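Local atomic coordinates of uncharacterized RNA methyltransferase pyrab10780 (Pyrococcus abyssi, PDB entry 2JJQ), a protein that catalyses the S-adenosyl-L-methionine-dependent methylation of uridine 54 in tRNA to 5-methyluridine, and carries a TRAM-like domain and a predicted iron-sulfur cluster site beside its catalytic domain. Residues M21-N29 with S44-V55; A167-E178 with L217-F226. All blocks are in the same frame, centred on the assembly; numbering follows the deposited sequence.

Contact 1: M21-N29 with S44-V55; sequences MRGVIRKLN and SAPGDEIIVERV
I25 meets the 44-55 segment with both backbone and side chain. Its N donates to D48 O (3.0 Å), and its O accepts from G47 N at 2.7 Å. With CG1 anti to the carbonyl carbon (chi1 -71°), the side chain runs alongside that of D48 and crosses I50 at about a right angle; CD1 presses on I50 CG2 at 3.3 Å, tighter than usual carbon packing. The P46 ring lies against R26 to L28, with CB near R26 O, CG by K27 CA, and CD 3.9 Å from L28 CD2. Further along, R22 to V24 pair antiparallel with E49 to I51: I50 N donates to G23 O (3.1 Å), whereas the return bond from G23 N is weak. V52 N to M21 O, 2.7 Å, extends the ladder. Behind this shell, the type II turn A45 to D48 is closed by D48 N to A45 O and braced by D48 OD2, which takes A45 N from above its carboxylate plane and also salt-bridges R76. Y99 of helix 97-112 packs on P46 and L28. Backbone bonds thus set the register between the N-terminal segment and strand 49-57 of the TRAM-like domain, while D48, held by A45 N and R76, steadies the turn against which I25 packs.

Contact 2: A167-E178 with L217-F226; sequences AIERLKEFIEEE and LPDPTNYFDF
An aromatic cluster of F174, Y223 and F224 joins helix 167-178 to the irregular connection 217-226, which leads into strand 228-233. F174 is at its centre: CG anti to the backbone N (chi1 -171°) sends the ring into the loop, where its edge meets P218 O, 3.2 Å from CZ and near the ring plane. P220 CB and L217 CD1 also touch this outer part of the ring. F224 turns an edge toward the F174 face, the planes 88° apart in an offset edge-to-face pair. Y223 lies obliquely to the same phenylalanine, with F174 CD1 over one face of its ring and F174 CA making a CH-pi contact 4.0 Å from the ring centroid.

Polar grips flank the cluster. Near the helix's C-terminal end, Y223 OH donates to E178 OE2 at 2.7 Å, on the anti side of a carboxylate turned almost perpendicular to the phenol ring; a water joins the same OE2 to D219 O. One helix turn before F174, R170 reaches Y223 O with NH1 (2.7 Å), approaching from above the carbonyl plane. Its NH2 forms a salt bridge to the anti lone pair of D225 OD2, again at 2.7 Å and in the guanidinium plane. NH1 adds a weak bond to that oxygen, and E166 is a second acidic partner for NH2. A167 CB, nearer the N-terminal side of the segment, rests at the edge of the F226 ring.

F210 of strand 206-212 extends the aromatic packing beyond F224. With its hydroxyl donating to E178 and its backbone O accepting from R170, Y223 is anchored at two points along the helix. The guanidinium, gripped through both NH1 and NH2, probably resists rotation, and its positive charge is probably offset by D225 and E166.

How the contacts relate
Contact 1 comes first along the chain, wholly before contact 2, and the two lie far apart: their centres are 45 Å from each other and their nearest atoms about 26 Å. They share no sheet or helix. Contact 1 links strands 24-28 and 49-57 within the N-terminal TRAM-like domain. Contact 2 ties helix 162-178 to the connection before strand 228-233, one strand of the five-stranded mixed sheet; A167 lies about 9 Å, between side chains, from C157, a cluster ligand by similarity. The contacts thus lie in separate regions of the fold. The tRNA-binding site is probably formed where the TRAM-like domain, the iron-sulfur region and the catalytic domain meet.

Contact 1: M21-N29 with S44-V55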
# COMPACT_ATOMS: atom_id res chain seq x y z
N MET A 21 -4.84 -4.54 35.78
CA MET A 21 -3.39 -4.44 35.46
C MET A 21 -2.64 -5.77 35.35
O MET A 21 -1.44 -5.78 35.17
CB MET A 21 -2.69 -3.52 36.45
CG MET A 21 -3.02 -2.04 36.25
SD MET A 21 -1.61 -0.97 36.66
CE MET A 21 -2.18 0.62 36.03
N ARG A 22 -3.35 -6.89 35.43
CA ARG A 22 -2.75 -8.21 35.16
C ARG A 22 -3.78 -9.14 34.56
O ARG A 22 -4.98 -9.01 34.85
CB ARG A 22 -2.21 -8.82 36.45
CG ARG A 22 -1.16 -9.89 36.22
CD ARG A 22 -1.05 -10.85 37.42
NE ARG A 22 -2.34 -11.45 37.77
CZ ARG A 22 -2.98 -12.38 37.06
NH1 ARG A 22 -2.46 -12.83 35.91
NH2 ARG A 22 -4.15 -12.87 37.48
N GLY A 23 -3.34 -10.08 33.72
CA GLY A 23 -4.29 -11.02 33.10
C GLY A 23 -3.76 -11.47 31.76
O GLY A 23 -2.65 -11.12 31.39
N VAL A 24 -4.55 -12.26 31.05
CA VAL A 24 -4.16 -12.73 29.73
C VAL A 24 -4.88 -11.91 28.64
O VAL A 24 -6.07 -11.61 28.73
CB VAL A 24 -4.41 -14.26 29.61
CG1 VAL A 24 -5.64 -14.63 30.32
CG2 VAL A 24 -4.47 -14.75 28.16
N ILE A 25 -4.12 -11.51 27.63
CA ILE A 25 -4.70 -10.83 26.47
C ILE A 25 -5.70 -11.78 25.84
O ILE A 25 -5.37 -12.93 25.62
CB ILE A 25 -3.59 -10.39 25.51
CG1 ILE A 25 -2.84 -9.24 26.15
CG2 ILE A 25 -4.16 -9.80 24.24
CD1 ILE A 25 -1.56 -9.59 26.64
N ARG A 26 -6.94 -11.34 25.60
CA ARG A 26 -7.96 -12.23 25.07
C ARG A 26 -8.15 -12.10 23.57
O ARG A 26 -8.46 -13.08 22.88
CB ARG A 26 -9.30 -11.97 25.75
CG ARG A 26 -9.24 -12.18 27.27
CD ARG A 26 -9.12 -13.65 27.72
NE ARG A 26 -9.11 -13.75 29.19
CZ ARG A 26 -8.76 -14.85 29.86
NH1 ARG A 26 -8.39 -15.94 29.20
NH2 ARG A 26 -8.77 -14.85 31.20
N LYS A 27 -7.98 -10.88 23.06
CA LYS A 27 -8.15 -10.64 21.64
C LYS A 27 -7.39 -9.37 21.23
O LYS A 27 -6.82 -8.66 22.07
CB LYS A 27 -9.64 -10.51 21.31
CG LYS A 27 -10.25 -9.19 21.74
CD LYS A 27 -11.56 -8.95 21.02
CE LYS A 27 -11.71 -7.52 20.59
NZ LYS A 27 -12.86 -7.37 19.64
N LEU A 28 -7.36 -9.11 19.92
CA LEU A 28 -6.82 -7.88 19.40
C LEU A 28 -8.01 -7.00 18.98
O LEU A 28 -9.01 -7.51 18.47
CB LEU A 28 -5.95 -8.16 18.16
CG LEU A 28 -4.78 -9.11 18.42
CD1 LEU A 28 -3.88 -9.28 17.20
CD2 LEU A 28 -3.96 -8.61 19.60
N ASN A 29 -7.89 -5.71 19.14
CA ASN A 29 -8.94 -4.89 18.58
C ASN A 29 -8.66 -4.67 17.08
O ASN A 29 -7.69 -5.23 16.51
CB ASN A 29 -9.14 -3.59 19.36
CG ASN A 29 -8.05 -2.59 19.12
OD1 ASN A 29 -7.11 -2.82 18.36
ND2 ASN A 29 -8.16 -1.45 19.81
N SER A 44 1.11 -7.05 21.59
CA SER A 44 0.77 -8.19 22.42
C SER A 44 -0.01 -9.22 21.58
O SER A 44 -0.43 -8.95 20.44
CB SER A 44 0.02 -7.72 23.68
OG SER A 44 -1.29 -7.27 23.38
N ALA A 45 -0.18 -10.41 22.12
CA ALA A 45 -0.84 -11.51 21.39
C ALA A 45 -1.88 -12.12 22.29
O ALA A 45 -1.62 -12.29 23.50
CB ALA A 45 0.23 -12.63 20.93
N PRO A 46 -3.04 -12.53 21.74
CA PRO A 46 -3.99 -13.20 22.60
C PRO A 46 -3.34 -14.42 23.21
O PRO A 46 -2.68 -15.19 22.49
CB PRO A 46 -5.10 -13.59 21.64
CG PRO A 46 -5.02 -12.52 20.51
CD PRO A 46 -3.53 -12.45 20.34
N GLY A 47 -3.50 -14.60 24.51
CA GLY A 47 -2.84 -15.75 25.18
C GLY A 47 -1.61 -15.32 25.97
O GLY A 47 -1.14 -16.03 26.87
N ASP A 48 -1.06 -14.15 25.65
CA ASP A 48 0.04 -13.56 26.43
C ASP A 48 -0.39 -13.34 27.87
O ASP A 48 -1.48 -12.86 28.13
CB ASP A 48 0.39 -12.18 25.88
CG ASP A 48 1.36 -12.20 24.70
OD1 ASP A 48 1.98 -13.24 24.36
OD2 ASP A 48 1.55 -11.07 24.12
N GLU A 49 0.46 -13.69 28.82
CA GLU A 49 0.17 -13.43 30.20
C GLU A 49 1.06 -12.23 30.52
O GLU A 49 2.28 -12.27 30.31
CB GLU A 49 0.47 -14.67 31.05
CG GLU A 49 0.37 -14.43 32.56
CD GLU A 49 0.99 -15.57 33.38
OE1 GLU A 49 0.97 -16.73 32.89
OE2 GLU A 49 1.48 -15.31 34.51
N ILE A 50 0.45 -11.12 30.89
CA ILE A 50 1.23 -9.89 31.11
C ILE A 50 0.94 -9.20 32.47
O ILE A 50 -0.06 -9.48 33.12
CB ILE A 50 1.02 -8.86 29.94
CG1 ILE A 50 -0.34 -8.18 30.02
CG2 ILE A 50 1.16 -9.56 28.54
CD1 ILE A 50 -0.31 -6.83 29.35
N ILE A 51 1.85 -8.34 32.89
CA ILE A 51 1.57 -7.41 33.99
C ILE A 51 1.70 -6.00 33.43
O ILE A 51 2.71 -5.69 32.81
CB ILE A 51 2.60 -7.57 35.15
CG1 ILE A 51 2.52 -8.98 35.72
CG2 ILE A 51 2.35 -6.50 36.23
CD1 ILE A 51 3.82 -9.51 36.34
N VAL A 52 0.67 -5.17 33.61
CA VAL A 52 0.72 -3.80 33.11
C VAL A 52 1.40 -2.94 34.17
O VAL A 52 0.90 -2.84 35.31
CB VAL A 52 -0.69 -3.21 32.86
CG1 VAL A 52 -0.60 -1.76 32.35
CG2 VAL A 52 -1.49 -4.08 31.90
N GLU A 53 2.51 -2.32 33.80
CA GLU A 53 3.24 -1.47 34.72
C GLU A 53 2.79 -0.01 34.63
O GLU A 53 2.39 0.59 35.62
CB GLU A 53 4.74 -1.56 34.44
CG GLU A 53 5.28 -2.97 34.57
CD GLU A 53 6.56 -3.16 33.80
OE1 GLU A 53 6.69 -2.55 32.71
OE2 GLU A 53 7.43 -3.91 34.29
N ARG A 54 2.85 0.54 33.43
CA ARG A 54 2.50 1.94 33.20
C ARG A 54 1.29 2.02 32.27
O ARG A 54 1.18 1.25 31.31
CB ARG A 54 3.69 2.69 32.60
CG ARG A 54 3.50 4.21 32.50
CD ARG A 54 4.84 4.95 32.48
NE ARG A 54 5.62 4.71 33.70
CZ ARG A 54 5.43 5.36 34.85
NH1 ARG A 54 4.49 6.29 34.96
NH2 ARG A 54 6.19 5.06 35.90
N VAL A 55 0.37 2.93 32.58
CA VAL A 55 -0.74 3.22 31.67
C VAL A 55 -0.61 4.65 31.14
O VAL A 55 -0.06 5.52 31.82
CB VAL A 55 -2.13 3.01 32.32
CG1 VAL A 55 -2.46 1.52 32.41
CG2 VAL A 55 -2.21 3.69 33.69

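Contact 2: A167-E178 with L217-F226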
# COMPACT_ATOMS: atom_id res chain seq x y z
N ALA A 167 21.20 -2.13 -1.41
CA ALA A 167 21.07 -0.69 -1.60
C ALA A 167 21.63 0.05 -0.41
O ALA A 167 22.29 1.06 -0.57
CB ALA A 167 19.57 -0.30 -1.83
N ILE A 168 21.31 -0.43 0.78
CA ILE A 168 21.79 0.19 1.98
C ILE A 168 23.32 0.12 1.99
O ILE A 168 24.01 1.10 2.22
CB ILE A 168 21.13 -0.42 3.23
CG1 ILE A 168 19.64 -0.02 3.25
CG2 ILE A 168 21.75 0.18 4.51
CD1 ILE A 168 18.82 -0.83 4.28
N GLU A 169 23.87 -1.04 1.70
CA GLU A 169 25.32 -1.09 1.77
C GLU A 169 25.99 -0.17 0.73
O GLU A 169 26.94 0.53 1.08
CB GLU A 169 25.81 -2.53 1.71
CG GLU A 169 25.81 -3.19 0.38
CD GLU A 169 26.41 -4.60 0.48
OE1 GLU A 169 25.80 -5.46 1.17
OE2 GLU A 169 27.50 -4.84 -0.11
N ARG A 170 25.47 -0.11 -0.50
CA ARG A 170 26.00 0.84 -1.48
C ARG A 170 25.78 2.28 -1.04
O ARG A 170 26.57 3.17 -1.33
CB ARG A 170 25.34 0.68 -2.84
CG ARG A 170 25.36 -0.71 -3.44
CD ARG A 170 26.69 -1.15 -3.88
NE ARG A 170 26.52 -2.33 -4.76
CZ ARG A 170 26.61 -2.26 -6.09
NH1 ARG A 170 26.86 -1.08 -6.63
NH2 ARG A 170 26.48 -3.34 -6.85
N LEU A 171 24.66 2.53 -0.38
CA LEU A 171 24.36 3.90 -0.02
C LEU A 171 25.43 4.39 0.96
O LEU A 171 25.88 5.53 0.89
CB LEU A 171 22.97 3.99 0.64
CG LEU A 171 22.60 5.41 1.10
CD1 LEU A 171 22.71 6.52 0.04
CD2 LEU A 171 21.15 5.37 1.72
N LYS A 172 25.77 3.54 1.91
CA LYS A 172 26.76 3.91 2.93
C LYS A 172 28.11 4.26 2.26
O LYS A 172 28.75 5.25 2.60
CB LYS A 172 26.90 2.78 3.97
CG LYS A 172 25.71 2.77 4.92
CD LYS A 172 25.79 1.56 5.79
CE LYS A 172 24.72 1.58 6.82
NZ LYS A 172 24.56 0.22 7.44
N GLU A 173 28.50 3.48 1.25
CA GLU A 173 29.75 3.76 0.50
C GLU A 173 29.72 5.09 -0.23
O GLU A 173 30.68 5.86 -0.18
CB GLU A 173 30.00 2.68 -0.52
CG GLU A 173 30.47 1.37 0.03
CD GLU A 173 30.32 0.26 -1.02
OE1 GLU A 173 30.16 0.60 -2.22
OE2 GLU A 173 30.34 -0.93 -0.65
N PHE A 174 28.59 5.35 -0.91
CA PHE A 174 28.28 6.60 -1.61
C PHE A 174 28.40 7.80 -0.66
O PHE A 174 29.08 8.79 -0.96
CB PHE A 174 26.83 6.51 -2.16
CG PHE A 174 26.43 7.63 -3.09
CD1 PHE A 174 27.30 8.13 -4.07
CD2 PHE A 174 25.10 8.11 -3.06
CE1 PHE A 174 26.90 9.15 -4.93
CE2 PHE A 174 24.69 9.12 -3.92
CZ PHE A 174 25.59 9.67 -4.87
N ILE A 175 27.72 7.70 0.48
CA ILE A 175 27.70 8.75 1.43
C ILE A 175 29.13 8.93 1.94
O ILE A 175 29.61 10.04 2.11
CB ILE A 175 26.79 8.40 2.64
CG1 ILE A 175 25.31 8.57 2.25
CG2 ILE A 175 27.03 9.39 3.78
CD1 ILE A 175 24.34 7.96 3.24
N GLU A 176 29.79 7.82 2.23
CA GLU A 176 31.09 7.95 2.89
C GLU A 176 32.10 8.50 1.91
O GLU A 176 32.90 9.42 2.23
CB GLU A 176 31.57 6.61 3.42
CG GLU A 176 33.07 6.63 3.81
CD GLU A 176 33.50 5.36 4.47
OE1 GLU A 176 32.68 4.82 5.26
OE2 GLU A 176 34.63 4.88 4.20
N GLU A 177 32.11 7.96 0.70
CA GLU A 177 33.20 8.29 -0.22
C GLU A 177 33.00 9.58 -0.95
O GLU A 177 33.99 10.17 -1.40
CB GLU A 177 33.46 7.19 -1.24
CG GLU A 177 33.74 5.86 -0.63
CD GLU A 177 33.86 4.79 -1.68
OE1 GLU A 177 34.24 5.13 -2.83
OE2 GLU A 177 33.58 3.61 -1.35
N GLU A 178 31.75 10.03 -1.07
CA GLU A 178 31.47 11.31 -1.68
C GLU A 178 31.18 12.37 -0.62
O GLU A 178 30.84 13.50 -0.96
CB GLU A 178 30.27 11.21 -2.66
CG GLU A 178 30.55 10.30 -3.87
CD GLU A 178 31.66 10.84 -4.80
OE1 GLU A 178 31.92 12.08 -4.82
OE2 GLU A 178 32.28 10.01 -5.51
N LEU A 217 23.76 16.52 -6.29
CA LEU A 217 24.01 15.14 -5.94
C LEU A 217 25.25 14.67 -6.72
O LEU A 217 25.27 14.78 -7.96
CB LEU A 217 22.80 14.28 -6.36
CG LEU A 217 22.88 12.83 -5.91
CD1 LEU A 217 22.75 12.68 -4.38
CD2 LEU A 217 21.82 11.97 -6.66
N PRO A 218 26.27 14.17 -6.02
CA PRO A 218 27.39 13.50 -6.67
C PRO A 218 26.90 12.38 -7.62
O PRO A 218 25.90 11.73 -7.35
CB PRO A 218 28.14 12.87 -5.50
CG PRO A 218 27.84 13.84 -4.32
CD PRO A 218 26.38 14.15 -4.54
N ASP A 219 27.62 12.19 -8.73
CA ASP A 219 27.32 11.13 -9.69
C ASP A 219 27.13 9.81 -8.96
O ASP A 219 28.05 9.33 -8.32
CB ASP A 219 28.48 11.02 -10.67
CG ASP A 219 28.24 10.01 -11.74
OD1 ASP A 219 27.18 9.35 -11.74
OD2 ASP A 219 29.14 9.88 -12.60
N PRO A 220 25.91 9.22 -9.01
CA PRO A 220 25.65 7.99 -8.28
C PRO A 220 25.97 6.72 -9.08
O PRO A 220 25.99 5.65 -8.55
CB PRO A 220 24.12 8.08 -8.03
CG PRO A 220 23.60 8.82 -9.22
CD PRO A 220 24.68 9.79 -9.63
N THR A 221 26.28 6.88 -10.37
CA THR A 221 26.49 5.79 -11.31
C THR A 221 27.60 4.82 -10.96
O THR A 221 27.50 3.64 -11.24
CB THR A 221 26.73 6.41 -12.70
OG1 THR A 221 25.44 6.75 -13.23
CG2 THR A 221 27.37 5.47 -13.58
N ASN A 222 28.65 5.30 -10.33
CA ASN A 222 29.72 4.38 -9.88
C ASN A 222 29.43 3.68 -8.56
O ASN A 222 30.23 2.89 -8.11
CB ASN A 222 31.05 5.12 -9.76
CG ASN A 222 31.62 5.49 -11.12
OD1 ASN A 222 32.11 6.60 -11.31
ND2 ASN A 222 31.54 4.56 -12.07
N TYR A 223 28.28 3.97 -7.95
CA TYR A 223 28.00 3.36 -6.67
C TYR A 223 26.85 2.39 -6.72
O TYR A 223 26.73 1.53 -5.86
CB TYR A 223 27.69 4.46 -5.65
CG TYR A 223 28.93 5.26 -5.36
CD1 TYR A 223 29.85 4.83 -4.37
CD2 TYR A 223 29.24 6.39 -6.11
CE1 TYR A 223 31.02 5.57 -4.13
CE2 TYR A 223 30.38 7.12 -5.87
CZ TYR A 223 31.26 6.70 -4.88
OH TYR A 223 32.41 7.45 -4.66
N PHE A 224 25.97 2.56 -7.71
CA PHE A 224 24.79 1.69 -7.86
C PHE A 224 24.73 1.07 -9.24
O PHE A 224 25.11 1.72 -10.21
CB PHE A 224 23.50 2.48 -7.61
CG PHE A 224 23.42 3.03 -6.22
CD1 PHE A 224 22.79 2.30 -5.23
CD2 PHE A 224 24.05 4.24 -5.89
CE1 PHE A 224 22.74 2.74 -3.95
CE2 PHE A 224 24.01 4.71 -4.59
CZ PHE A 224 23.38 3.94 -3.61
N ASP A 225 24.23 -0.16 -9.31
CA ASP A 225 24.11 -0.89 -10.56
C ASP A 225 22.65 -1.18 -10.94
O ASP A 225 22.38 -2.01 -11.82
CB ASP A 225 24.86 -2.22 -10.49
CG ASP A 225 26.33 -2.04 -10.39
OD1 ASP A 225 26.91 -1.40 -11.34
OD2 ASP A 225 26.91 -2.49 -9.35
N PHE A 226 21.72 -0.44 -10.35
CA PHE A 226 20.31 -0.73 -10.56
C PHE A 226 19.86 -0.20 -11.93
O PHE A 226 20.52 0.66 -12.55
CB PHE A 226 19.47 -0.09 -9.42
CG PHE A 226 19.74 -0.68 -8.08
CD1 PHE A 226 19.91 -2.06 -7.92
CD2 PHE A 226 19.82 0.18 -6.96
CE1 PHE A 226 20.14 -2.60 -6.64
CE2 PHE A 226 20.06 -0.34 -5.68
CZ PHE A 226 20.24 -1.74 -5.52
O HOH W 1 28.79 -0.44 -8.41
O HOH W 2 30.68 9.75 -8.04